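Long-range contacts in phenazine biosynthesis protein, PhzF family (Bacillus anthracis, PDB 3EDN), which is of unconfirmed function but has the diaminopimelate epimerase-like fold of the PhzF family and is probably an enzyme related to those of phenazine biosynthesis: residues D10-K15 with I283-T288; S196-C201 with G213-S218; L202-E207 with I255-Q260. All blocks are in the same frame, centred on the assembly; numbering follows the deposited sequence.

Contact 1 of 3, residues D10-K15 with I283-T288; sequences DAFTNK and IDIAGT
Two first torsions bring Phe-12 and Ile-285 together. The ring carbon CG of Phe-12 lies beside its own backbone N and anti to the carbonyl carbon (chi1 -56°), which swings the ring back along the edge of 283-288 although CB points away from that segment. Ile-285 holds CG1 between its N and its carbonyl carbon (chi1 65°), and the branch carries CD1 to the ring, 4.0 Å from Phe-12 CZ. The two side chains cross at about a right angle, so the touch is confined to CD1 against CZ and CE1. Farther along the strand, the rim of the ring rests on bare backbone: Phe-12 CD1 is 3.7 Å from Gly-287 CA, close to the ring plane. The missing side chain of Gly-287 is what admits the ring edge at this point. The Phe-12 side chain also lies about 4 Å from a bound sulfate, probably from the crystallisation liquor.

One backbone bond joins the two segments directly. Phe-12 N donates to Thr-288 O at 2.8 Å, with a bent N-H...O angle of 134°. Thr-288 covers the turn with its methyl group, CG2 meeting Thr-13 O at 3.4 Å and passing 4.3 Å from Asn-14 CB. Its hydroxyl is used elsewhere, OG1 bonding to Thr-117 O, while Thr-13 OG1 bonds to Asp-265 O.

The turn after strand 3-11 thus packs on strand 282-298; the two strands pair antiparallel, the backbone of Asp-10 bonding to that of Val-290. Helix 74-86 packs against the contact through His-75 and Val-78 on Phe-12 and Tyr-82 on Thr-288. Strand 266-273 brings Val-268 to the same phenylalanine, and strand 117-122 sets Phe-118 against Ala-286 and Thr-288.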
loop_
_atom_site.group_PDB
_atom_site.type_symbol
_atom_site.label_atom_id
_atom_site.label_comp_id
_atom_site.label_asym_id
_atom_site.label_seq_id
_atom_site.Cartn_x
_atom_site.Cartn_y
_atom_site.Cartn_z
ATOM N N ASP A 10 9.897 -23.267 1.747
ATOM C CA ASP A 10 10.806 -23.280 2.904
ATOM C C ASP A 10 12.169 -22.814 2.437
ATOM O O ASP A 10 12.707 -23.355 1.473
ATOM C CB ASP A 10 10.930 -24.675 3.522
ATOM C CG ASP A 10 9.900 -24.932 4.611
ATOM O OD1 ASP A 10 9.068 -24.046 4.901
ATOM O OD2 ASP A 10 9.961 -26.045 5.171
ATOM N N ALA A 11 12.700 -21.782 3.091
ATOM C CA ALA A 11 14.037 -21.262 2.765
ATOM C C ALA A 11 15.147 -22.038 3.481
ATOM O O ALA A 11 14.943 -22.580 4.586
ATOM C CB ALA A 11 14.132 -19.794 3.128
ATOM N N PHE A 12 16.327 -22.057 2.855
ATOM C CA PHE A 12 17.546 -22.678 3.410
ATOM C C PHE A 12 17.420 -24.190 3.590
ATOM O O PHE A 12 17.975 -24.778 4.533
ATOM C CB PHE A 12 17.966 -22.018 4.731
ATOM C CG PHE A 12 18.182 -20.532 4.639
ATOM C CD1 PHE A 12 19.106 -20.004 3.745
ATOM C CD2 PHE A 12 17.512 -19.663 5.490
ATOM C CE1 PHE A 12 19.322 -18.618 3.668
ATOM C CE2 PHE A 12 17.719 -18.303 5.410
ATOM C CZ PHE A 12 18.633 -17.784 4.519
ATOM N N THR A 13 16.685 -24.826 2.688
ATOM C CA THR A 13 16.604 -26.277 2.662
ATOM C C THR A 13 16.229 -26.752 1.265
ATOM O O THR A 13 15.732 -25.973 0.440
ATOM C CB THR A 13 15.564 -26.805 3.683
ATOM O OG1 THR A 13 15.713 -28.215 3.854
ATOM C CG2 THR A 13 14.147 -26.520 3.199
ATOM N N ASN A 14 16.479 -28.040 1.007
ATOM C CA ASN A 14 16.059 -28.636 -0.254
ATOM C C ASN A 14 14.945 -29.649 -0.038
ATOM O O ASN A 14 14.466 -30.264 -0.990
ATOM C CB ASN A 14 17.239 -29.262 -1.009
ATOM C CG ASN A 14 18.048 -30.205 -0.147
ATOM O OD1 ASN A 14 17.615 -30.609 0.935
ATOM N ND2 ASN A 14 19.240 -30.563 -0.626
ATOM N N LYS A 15 14.487 -29.780 1.207
ATOM C CA LYS A 15 13.378 -30.701 1.496
ATOM C C LYS A 15 12.186 -30.023 2.146
ATOM O O LYS A 15 12.346 -29.282 3.104
ATOM C CB LYS A 15 13.873 -31.874 2.337
ATOM C CG LYS A 15 14.884 -32.725 1.573
ATOM C CD LYS A 15 15.064 -34.088 2.167
ATOM C CE LYS A 15 16.151 -34.850 1.419
ATOM N NZ LYS A 15 15.644 -35.352 0.133
ATOM N N ILE A 283 30.553 -10.017 4.193
ATOM C CA ILE A 283 29.781 -11.243 4.435
ATOM C C ILE A 283 28.630 -11.323 3.459
ATOM O O ILE A 283 27.819 -10.400 3.376
ATOM C CB ILE A 283 29.229 -11.309 5.884
ATOM C CG1 ILE A 283 30.379 -11.317 6.898
ATOM C CG2 ILE A 283 28.318 -12.542 6.069
ATOM C CD1 ILE A 283 31.243 -12.566 6.831
ATOM N N ASP A 284 28.591 -12.413 2.703
ATOM C CA ASP A 284 27.407 -12.767 1.917
ATOM C C ASP A 284 26.825 -14.074 2.435
ATOM O O ASP A 284 27.530 -14.933 2.955
ATOM C CB ASP A 284 27.770 -12.971 0.443
ATOM C CG ASP A 284 28.478 -11.759 -0.171
ATOM O OD1 ASP A 284 27.831 -10.716 -0.376
ATOM O OD2 ASP A 284 29.691 -11.855 -0.483
ATOM N N ILE A 285 25.531 -14.271 2.254
ATOM C CA ILE A 285 24.978 -15.596 2.491
ATOM C C ILE A 285 24.202 -16.051 1.269
ATOM O O ILE A 285 23.774 -15.232 0.433
ATOM C CB ILE A 285 24.065 -15.652 3.744
ATOM C CG1 ILE A 285 22.811 -14.792 3.551
ATOM C CG2 ILE A 285 24.841 -15.212 4.990
ATOM C CD1 ILE A 285 21.630 -15.210 4.427
ATOM N N ALA A 286 24.043 -17.363 1.152
ATOM C CA ALA A 286 23.247 -17.927 0.071
ATOM C C ALA A 286 22.487 -19.129 0.577
ATOM O O ALA A 286 22.958 -19.863 1.446
ATOM C CB ALA A 286 24.128 -18.326 -1.106
ATOM N N GLY A 287 21.317 -19.363 -0.005
ATOM C CA GLY A 287 20.573 -20.539 0.352
ATOM C C GLY A 287 19.767 -20.992 -0.838
ATOM O O GLY A 287 19.528 -20.228 -1.787
ATOM N N THR A 288 19.378 -22.255 -0.802
ATOM C CA THR A 288 18.380 -22.734 -1.729
ATOM C C THR A 288 17.037 -22.717 -1.003
ATOM O O THR A 288 16.943 -22.259 0.141
ATOM C CB THR A 288 18.725 -24.131 -2.317
ATOM O OG1 THR A 288 17.879 -24.392 -3.453
ATOM C CG2 THR A 288 18.558 -25.228 -1.278
#

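Contact 2 of 3, residues S196-C201 with G213-S218; sequences SIHPIC and GRHFSS
His-198 and His-215 are joined nitrogen to nitrogen, with His-198 ND1 2.7 Å from His-215 ND1 and an angle of 167° at the hydrogen. Either ring could supply the proton, the other then offering its lone pair. Each ND1 lies at the edge of the partner ring and in its plane; the planes are inclined at 55°, and neither ring lies over the face of the other. In both residues CG is anti to the backbone N (chi1 -158° in His-198), which sends the two rings out on the same side of the hairpin.

Arg-214 O also sits 3.1 Å above the plane of the His-198 ring, over its centre, without being hydrogen-bonded to it. In the backbone next to the histidines, Ile-197 and Phe-216 form an antiparallel hydrogen-bonded pair. Ile-197 N reaches Phe-216 O at 3.0 Å, and Phe-216 N returns to Ile-197 O at 2.9 Å. Arg-214 N adds a bond to Pro-199 O of 3.1 Å, after which Ile-200 and Gly-213 face each other as a non-hydrogen-bonded pair.

Pro-199 CG lies 4.0 Å from Phe-216 CE2, the two side chains crossing at about a right angle. At the other end Ser-196 OG comes within 3.3 Å of His-215 CE1, while its hydroxyl bonds to Thr-164 OG1. The Arg-214 guanidinium turns one face to Phe-216 CZ, NH1 bonding to Cys-175 O and NE forming a salt bridge with Glu-225.

This beta hairpin of strands 196-201 and 211-216 is flanked by strand 163-168, parallel to the first, and by strand 251-258, parallel to the second. Helix 230-244 covers His-198 and Ile-200 through Ala-232, Met-236 and Tyr-239, whereas Met-178 and Pro-180 lie against Pro-199 and Phe-216.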
loop_
_atom_site.group_PDB
_atom_site.type_symbol
_atom_site.label_atom_id
_atom_site.label_comp_id
_atom_site.label_asym_id
_atom_site.label_seq_id
_atom_site.Cartn_x
_atom_site.Cartn_y
_atom_site.Cartn_z
ATOM N N SER A 196 19.226 -11.941 20.610
ATOM C CA SER A 196 18.939 -13.366 20.615
ATOM C C SER A 196 20.200 -14.100 21.078
ATOM O O SER A 196 21.282 -13.500 21.180
ATOM C CB SER A 196 18.597 -13.819 19.201
ATOM O OG SER A 196 19.613 -13.390 18.311
ATOM N N ILE A 197 20.055 -15.389 21.372
ATOM C CA ILE A 197 21.187 -16.229 21.754
ATOM C C ILE A 197 21.342 -17.398 20.785
ATOM O O ILE A 197 20.397 -18.158 20.560
ATOM C CB ILE A 197 21.065 -16.763 23.214
ATOM C CG1 ILE A 197 21.014 -15.585 24.196
ATOM C CG2 ILE A 197 22.262 -17.688 23.530
ATOM C CD1 ILE A 197 20.889 -15.989 25.671
ATOM N N HIS A 198 22.547 -17.529 20.223
ATOM C CA HIS A 198 22.783 -18.517 19.186
ATOM C C HIS A 198 23.981 -19.413 19.514
ATOM O O HIS A 198 25.115 -19.160 19.061
ATOM C CB HIS A 198 23.013 -17.819 17.844
ATOM C CG HIS A 198 22.743 -18.708 16.671
ATOM N ND1 HIS A 198 21.583 -18.630 15.934
ATOM C CD2 HIS A 198 23.454 -19.737 16.148
ATOM C CE1 HIS A 198 21.606 -19.543 14.980
ATOM N NE2 HIS A 198 22.723 -20.242 15.097
ATOM N N PRO A 199 23.743 -20.465 20.306
ATOM C CA PRO A 199 24.821 -21.393 20.647
ATOM C C PRO A 199 25.330 -22.129 19.419
ATOM O O PRO A 199 24.567 -22.381 18.476
ATOM C CB PRO A 199 24.158 -22.361 21.627
ATOM C CG PRO A 199 22.947 -21.616 22.152
ATOM C CD PRO A 199 22.471 -20.814 20.960
ATOM N N ILE A 200 26.620 -22.448 19.419
ATOM C CA ILE A 200 27.257 -23.090 18.279
ATOM C C ILE A 200 28.211 -24.202 18.715
ATOM O O ILE A 200 28.676 -24.229 19.869
ATOM C CB ILE A 200 28.044 -22.087 17.393
ATOM C CG1 ILE A 200 29.245 -21.503 18.154
ATOM C CG2 ILE A 200 27.114 -20.999 16.881
ATOM C CD1 ILE A 200 30.234 -20.774 17.300
ATOM N N CYS A 201 28.461 -25.139 17.809
ATOM C CA CYS A 201 29.605 -26.054 17.968
ATOM C C CYS A 201 30.138 -26.479 16.604
ATOM O O CYS A 201 29.464 -26.310 15.583
ATOM C CB CYS A 201 29.252 -27.275 18.814
ATOM S SG CYS A 201 27.893 -28.268 18.167
ATOM N N GLY A 213 24.495 -24.637 14.699
ATOM C CA GLY A 213 23.942 -23.677 15.664
ATOM C C GLY A 213 22.470 -23.938 15.983
ATOM O O GLY A 213 21.802 -24.743 15.303
ATOM N N ARG A 214 21.979 -23.268 17.021
ATOM C CA ARG A 214 20.564 -23.259 17.395
ATOM C C ARG A 214 20.233 -21.803 17.685
ATOM O O ARG A 214 21.100 -21.046 18.134
ATOM C CB ARG A 214 20.303 -24.066 18.680
ATOM C CG ARG A 214 19.826 -25.496 18.498
ATOM C CD ARG A 214 19.278 -26.069 19.801
ATOM N NE ARG A 214 17.815 -26.192 19.865
ATOM C CZ ARG A 214 17.215 -26.997 20.733
ATOM N NH1 ARG A 214 17.965 -27.717 21.562
ATOM N NH2 ARG A 214 15.886 -27.107 20.776
ATOM N N HIS A 215 18.992 -21.391 17.432
ATOM C CA HIS A 215 18.649 -19.982 17.590
ATOM C C HIS A 215 17.523 -19.771 18.590
ATOM O O HIS A 215 16.381 -20.172 18.347
ATOM C CB HIS A 215 18.266 -19.365 16.235
ATOM C CG HIS A 215 18.218 -17.873 16.259
ATOM N ND1 HIS A 215 19.349 -17.099 16.142
ATOM C CD2 HIS A 215 17.185 -17.011 16.428
ATOM C CE1 HIS A 215 19.015 -15.820 16.202
ATOM N NE2 HIS A 215 17.707 -15.744 16.376
ATOM N N PHE A 216 17.846 -19.102 19.693
ATOM C CA PHE A 216 16.852 -18.788 20.706
ATOM C C PHE A 216 16.484 -17.302 20.682
ATOM O O PHE A 216 17.348 -16.436 20.803
ATOM C CB PHE A 216 17.354 -19.211 22.088
ATOM C CG PHE A 216 17.652 -20.685 22.196
ATOM C CD1 PHE A 216 16.783 -21.620 21.653
ATOM C CD2 PHE A 216 18.802 -21.130 22.837
ATOM C CE1 PHE A 216 17.063 -22.985 21.762
ATOM C CE2 PHE A 216 19.087 -22.486 22.975
ATOM C CZ PHE A 216 18.228 -23.425 22.426
ATOM N N SER A 217 15.190 -17.024 20.542
ATOM C CA SER A 217 14.707 -15.669 20.305
ATOM C C SER A 217 14.941 -14.785 21.518
ATOM O O SER A 217 15.111 -15.269 22.640
ATOM C CB SER A 217 13.212 -15.696 19.989
ATOM O OG SER A 217 12.921 -16.621 18.958
ATOM N N SER A 218 14.954 -13.479 21.293
ATOM C CA SER A 218 15.140 -12.560 22.405
ATOM C C SER A 218 13.920 -12.642 23.316
ATOM O O SER A 218 12.885 -13.213 22.953
ATOM C CB SER A 218 15.331 -11.132 21.903
ATOM O OG SER A 218 14.084 -10.538 21.616
#

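Contact 3 of 3, residues L202-E207 with I255-Q260; sequences LETYDE and IVEQGQ. With SO4 (sulfate ion), chain H.
The carboxylate of Glu-257 is gripped by consecutive backbone N-H groups of the 202-207 loop. Glu-257 OE1 accepts from Asp-206 N through its syn lone pair, at 2.8 Å and with an angle of 152° at the hydrogen. Tyr-205 N also lies 2.8 Å from Glu-257 OE2 and bonds to it, although the position of OE2 is less certain. Glu-257 can reach the loop because its chain is fully extended beyond CG.

Around this clasp the side chains close in. Gln-260 slides antiparallel along Tyr-205, its CB 3.5 Å from Tyr-205 CD2, and the bend in the glutamine chain turns the amide back beside the ring. The amide nitrogen bonds to Asp-265, and the phenol OH of Tyr-205 bonds to Glu-176. A sulfate, probably from the crystallisation liquor, occupies the outer side of the loop: Glu-207 N donates to its O4 at 2.9 Å, almost straight at 171°, and Lys-208 NZ binds it too.

Two carboxylates also come close, Asp-206 OD2 standing 3.6 Å from Glu-257 OE1 with their planes 77° apart. Asp-265 brings a further negative charge near Asp-206, and Arg-267, in a salt bridge with Asp-206, would probably offset these charges. The N-H of Asp-206, and probably that of Tyr-205, would favour an ionised glutamate that ties an otherwise irregular loop to the end of strand 251-258.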
loop_
_atom_site.group_PDB
_atom_site.type_symbol
_atom_site.label_atom_id
_atom_site.label_comp_id
_atom_site.label_asym_id
_atom_site.label_seq_id
_atom_site.Cartn_x
_atom_site.Cartn_y
_atom_site.Cartn_z
ATOM N N LEU A 202 31.362 -27.006 16.560
ATOM C CA LEU A 202 31.942 -27.400 15.276
ATOM C C LEU A 202 31.521 -28.806 14.841
ATOM O O LEU A 202 31.563 -29.119 13.641
ATOM C CB LEU A 202 33.471 -27.294 15.294
ATOM C CG LEU A 202 34.021 -25.876 15.506
ATOM C CD1 LEU A 202 35.552 -25.866 15.357
ATOM C CD2 LEU A 202 33.359 -24.878 14.567
ATOM N N GLU A 203 31.128 -29.651 15.792
ATOM C CA GLU A 203 30.525 -30.950 15.451
ATOM C C GLU A 203 29.206 -30.713 14.718
ATOM O O GLU A 203 28.419 -29.879 15.146
ATOM C CB GLU A 203 30.260 -31.808 16.697
ATOM C CG GLU A 203 29.782 -33.217 16.336
ATOM C CD GLU A 203 29.319 -34.066 17.524
ATOM O OE1 GLU A 203 29.066 -33.541 18.615
ATOM O OE2 GLU A 203 29.173 -35.295 17.344
ATOM N N THR A 204 28.954 -31.467 13.652
ATOM C CA THR A 204 27.729 -31.267 12.877
ATOM C C THR A 204 27.015 -32.574 12.550
ATOM O O THR A 204 27.640 -33.649 12.491
ATOM C CB THR A 204 28.016 -30.528 11.555
ATOM O OG1 THR A 204 28.931 -31.297 10.766
ATOM C CG2 THR A 204 28.636 -29.152 11.795
ATOM N N TYR A 205 25.706 -32.478 12.327
ATOM C CA TYR A 205 24.933 -33.627 11.875
ATOM C C TYR A 205 25.165 -33.925 10.397
ATOM O O TYR A 205 25.203 -35.090 9.996
ATOM C CB TYR A 205 23.436 -33.392 12.091
ATOM C CG TYR A 205 23.013 -33.378 13.535
ATOM C CD1 TYR A 205 22.976 -34.555 14.281
ATOM C CD2 TYR A 205 22.629 -32.196 14.156
ATOM C CE1 TYR A 205 22.579 -34.549 15.624
ATOM C CE2 TYR A 205 22.232 -32.180 15.485
ATOM C CZ TYR A 205 22.206 -33.359 16.211
ATOM O OH TYR A 205 21.811 -33.321 17.533
ATOM N N ASP A 206 25.264 -32.866 9.595
ATOM C CA ASP A 206 25.375 -32.970 8.140
ATOM C C ASP A 206 26.852 -32.992 7.742
ATOM O O ASP A 206 27.674 -32.243 8.287
ATOM C CB ASP A 206 24.681 -31.784 7.460
ATOM C CG ASP A 206 23.169 -31.774 7.665
ATOM O OD1 ASP A 206 22.591 -32.734 8.227
ATOM O OD2 ASP A 206 22.535 -30.780 7.240
ATOM N N GLU A 207 27.175 -33.823 6.761
ATOM C CA GLU A 207 28.576 -34.073 6.414
ATOM C C GLU A 207 29.305 -32.876 5.795
ATOM O O GLU A 207 30.461 -32.619 6.118
ATOM C CB GLU A 207 28.699 -35.300 5.499
ATOM C CG GLU A 207 28.201 -36.597 6.116
ATOM C CD GLU A 207 29.021 -37.028 7.319
ATOM O OE1 GLU A 207 30.267 -36.996 7.242
ATOM O OE2 GLU A 207 28.416 -37.399 8.344
ATOM N N ILE A 255 29.553 -23.801 5.242
ATOM C CA ILE A 255 28.123 -24.060 5.362
ATOM C C ILE A 255 27.862 -24.240 6.839
ATOM O O ILE A 255 28.621 -24.934 7.536
ATOM C CB ILE A 255 27.659 -25.308 4.574
ATOM C CG1 ILE A 255 28.018 -25.162 3.089
ATOM C CG2 ILE A 255 26.156 -25.462 4.690
ATOM C CD1 ILE A 255 27.706 -26.398 2.233
ATOM N N VAL A 256 26.803 -23.594 7.320
ATOM C CA VAL A 256 26.332 -23.790 8.672
ATOM C C VAL A 256 24.985 -24.490 8.623
ATOM O O VAL A 256 24.253 -24.369 7.628
ATOM C CB VAL A 256 26.254 -22.459 9.469
ATOM C CG1 VAL A 256 27.598 -21.749 9.422
ATOM C CG2 VAL A 256 25.189 -21.542 8.917
ATOM N N GLU A 257 24.666 -25.247 9.670
ATOM C CA GLU A 257 23.394 -25.967 9.723
ATOM C C GLU A 257 22.619 -25.575 10.969
ATOM O O GLU A 257 23.200 -25.164 11.977
ATOM C CB GLU A 257 23.610 -27.481 9.714
ATOM C CG GLU A 257 24.242 -27.978 11.029
ATOM C CD GLU A 257 24.454 -29.476 11.134
ATOM O OE1 GLU A 257 24.638 -30.156 10.101
ATOM O OE2 GLU A 257 24.505 -29.959 12.292
ATOM N N GLN A 258 21.303 -25.736 10.905
ATOM C CA GLN A 258 20.442 -25.361 12.016
ATOM C C GLN A 258 19.128 -26.088 11.880
ATOM O O GLN A 258 18.679 -26.347 10.762
ATOM C CB GLN A 258 20.161 -23.853 11.962
ATOM C CG GLN A 258 19.548 -23.211 13.235
ATOM C CD GLN A 258 19.219 -21.736 13.038
ATOM O OE1 GLN A 258 19.970 -21.002 12.413
ATOM N NE2 GLN A 258 18.090 -21.299 13.599
ATOM N N GLY A 259 18.501 -26.375 13.017
ATOM C CA GLY A 259 17.134 -26.894 13.025
ATOM C C GLY A 259 16.959 -28.375 13.311
ATOM O O GLY A 259 15.835 -28.830 13.441
ATOM N N GLN A 260 18.051 -29.132 13.380
ATOM C CA GLN A 260 17.950 -30.579 13.525
ATOM C C GLN A 260 17.243 -30.960 14.838
ATOM O O GLN A 260 16.445 -31.917 14.888
ATOM C CB GLN A 260 19.334 -31.227 13.404
ATOM C CG GLN A 260 19.999 -31.068 12.023
ATOM C CD GLN A 260 20.452 -29.656 11.700
ATOM O OE1 GLN A 260 20.769 -28.886 12.586
ATOM N NE2 GLN A 260 20.468 -29.310 10.400
HETATM S S SO4 H . 25.067 -34.456 4.282
HETATM O O1 SO4 H . 23.733 -34.063 3.827
HETATM O O2 SO4 H . 25.712 -35.294 3.278
HETATM O O3 SO4 H . 25.853 -33.238 4.489
HETATM O O4 SO4 H . 24.961 -35.200 5.533
#

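In the fold
Along the chain the segments run 10-15, 196-201, 202-207, 213-218, 255-260 and 283-288, so contact 1 closes a loop containing the other two, while contacts 2 and 3 alternate. The centres of contacts 2 and 3 are about 13 Å apart, and they touch: strands 211-216 and 251-258 are parallel neighbours, with Gly-213 N 3.1 Å from Glu-257 O in a probable hydrogen bond. Contact 1 lies about 13 Å from contact 3 and about 18 Å from contact 2, centre to centre. Between contacts 1 and 3, Arg-267 of strand 266-273 bonds to the backbone of Phe-12 and forms a salt bridge with Asp-206. Strands and loops far apart in sequence meet within the diaminopimelate epimerase-like fold.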